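Local coordinates for ribose 5-phosphate isomerase B (Anaplasma phagocytophilum, PDB 4EM8), which probably interconverts ribose 5-phosphate and ribulose 5-phosphate, at residues L126-F129 with M130-F134. Sequence-based numbering, arbitrary orientation.
Sequences LYTF and MTTAF
The hydroxyls of Thr131 and Thr132 turn back onto Tyr127 O and Thr128 O, one helical turn earlier, near the C-terminal end of helix 119-131. Thr131 OG1 donates to Tyr127 O at 2.6 Å and Thr132 OG1 to Thr128 O at 2.7 Å, each from above the carbonyl plane. Thr131 OG1 gets there because chi1 of 49° tucks it between its own backbone N and carbonyl carbon. Among the backbone bonds, Met130 N to Leu126 O, 3.0 Å, is a regular i to i+4 link; Thr131 N makes an i to i+3 bond to Thr128 O at 3.1 Å, with its i to i+4 bond to Tyr127 O weak. Thr128 O thus takes two donors, Thr131 N and Thr132 OG1, from opposite faces of its plane.

Apolar contacts run alongside. Thr131 CG2 sits over one face of the Tyr127 ring, displaced toward its rim, in a CH-pi contact 4.0 Å from the centroid. On the buried side Leu126 CD1 meets Met130 CG at 3.8 Å, the two side chains lying side by side and pointing the same way. Through Leu126, Thr128 and Phe129 this end of the helix packs against helices 19-31 and 95-105 and strand 109-113 of the parallel sheet. The two hydroxyls thus give Tyr127 O and Thr128 O side-chain donors in addition to the backbone N-H of Thr131.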
loop_
_atom_site.group_PDB
_atom_site.type_symbol
_atom_site.label_atom_id
_atom_site.label_comp_id
_atom_site.label_asym_id
_atom_site.label_seq_id
_atom_site.Cartn_x
_atom_site.Cartn_y
_atom_site.Cartn_z
ATOM N N LEU A 126 -3.080 -3.212 -15.077
ATOM C CA LEU A 126 -3.556 -1.924 -15.487
ATOM C C LEU A 126 -4.891 -2.013 -16.232
ATOM O O LEU A 126 -5.753 -1.218 -15.962
ATOM C CB LEU A 126 -2.516 -1.235 -16.370
ATOM C CG LEU A 126 -2.908 0.160 -16.898
ATOM C CD1 LEU A 126 -3.214 1.147 -15.774
ATOM C CD2 LEU A 126 -1.772 0.668 -17.789
ATOM N N TYR A 127 -5.080 -3.004 -17.109
ATOM C CA TYR A 127 -6.342 -3.103 -17.846
ATOM C C TYR A 127 -7.503 -3.349 -16.863
ATOM O O TYR A 127 -8.531 -2.664 -16.904
ATOM C CB TYR A 127 -6.302 -4.210 -18.915
ATOM C CG TYR A 127 -7.620 -4.290 -19.664
ATOM C CD1 TYR A 127 -7.962 -3.294 -20.566
ATOM C CD2 TYR A 127 -8.539 -5.323 -19.434
ATOM C CE1 TYR A 127 -9.166 -3.322 -21.255
ATOM C CE2 TYR A 127 -9.762 -5.360 -20.117
ATOM C CZ TYR A 127 -10.066 -4.352 -21.021
ATOM O OH TYR A 127 -11.230 -4.332 -21.735
ATOM N N THR A 128 -7.293 -4.312 -15.965
ATOM C CA THR A 128 -8.252 -4.662 -14.902
ATOM C C THR A 128 -8.574 -3.434 -14.048
ATOM O O THR A 128 -9.754 -3.083 -13.881
ATOM C CB THR A 128 -7.699 -5.800 -14.046
ATOM O OG1 THR A 128 -7.515 -6.952 -14.878
ATOM C CG2 THR A 128 -8.640 -6.188 -12.885
ATOM N N PHE A 129 -7.535 -2.746 -13.593
ATOM C CA PHE A 129 -7.691 -1.542 -12.795
ATOM C C PHE A 129 -8.585 -0.512 -13.481
ATOM O O PHE A 129 -9.489 0.032 -12.860
ATOM C CB PHE A 129 -6.321 -0.910 -12.501
ATOM C CG PHE A 129 -6.345 0.112 -11.390
ATOM C CD1 PHE A 129 -6.237 -0.277 -10.067
ATOM C CD2 PHE A 129 -6.472 1.468 -11.670
ATOM C CE1 PHE A 129 -6.226 0.640 -9.031
ATOM C CE2 PHE A 129 -6.450 2.400 -10.627
ATOM C CZ PHE A 129 -6.344 1.985 -9.310
ATOM N N MET A 130 -8.333 -0.279 -14.771
ATOM C CA MET A 130 -9.059 0.714 -15.557
ATOM C C MET A 130 -10.507 0.334 -15.901
ATOM O O MET A 130 -11.299 1.226 -16.173
ATOM C CB MET A 130 -8.315 1.011 -16.876
ATOM C CG MET A 130 -6.903 1.588 -16.726
ATOM S SD MET A 130 -6.852 3.249 -16.020
ATOM C CE MET A 130 -7.680 4.173 -17.316
ATOM N N THR A 131 -10.836 -0.958 -15.909
ATOM C CA THR A 131 -12.127 -1.439 -16.347
ATOM C C THR A 131 -13.001 -2.026 -15.214
ATOM O O THR A 131 -14.063 -2.589 -15.495
ATOM C CB THR A 131 -11.983 -2.480 -17.468
ATOM O OG1 THR A 131 -11.016 -3.464 -17.093
ATOM C CG2 THR A 131 -11.521 -1.825 -18.776
ATOM N N THR A 132 -12.570 -1.897 -13.964
ATOM C CA THR A 132 -13.356 -2.375 -12.803
ATOM C C THR A 132 -14.068 -1.218 -12.112
ATOM O O THR A 132 -13.465 -0.240 -11.682
ATOM C CB THR A 132 -12.480 -3.122 -11.782
ATOM O OG1 THR A 132 -11.749 -4.146 -12.437
ATOM C CG2 THR A 132 -13.320 -3.775 -10.651
ATOM N N ALA A 133 -15.386 -1.337 -12.035
ATOM C CA ALA A 133 -16.239 -0.385 -11.350
ATOM C C ALA A 133 -16.163 -0.538 -9.825
ATOM O O ALA A 133 -15.990 -1.648 -9.285
ATOM C CB ALA A 133 -17.694 -0.567 -11.830
ATOM N N PHE A 134 -16.334 0.583 -9.142
ATOM C CA PHE A 134 -16.454 0.611 -7.688
ATOM C C PHE A 134 -17.798 -0.039 -7.336
ATOM O O PHE A 134 -18.813 0.261 -7.971
ATOM C CB PHE A 134 -16.398 2.079 -7.214
ATOM C CG PHE A 134 -16.608 2.281 -5.723
ATOM C CD1 PHE A 134 -15.975 1.479 -4.786
ATOM C CD2 PHE A 134 -17.426 3.322 -5.264
ATOM C CE1 PHE A 134 -16.171 1.688 -3.422
ATOM C CE2 PHE A 134 -17.611 3.530 -3.898
ATOM C CZ PHE A 134 -16.995 2.710 -2.979
#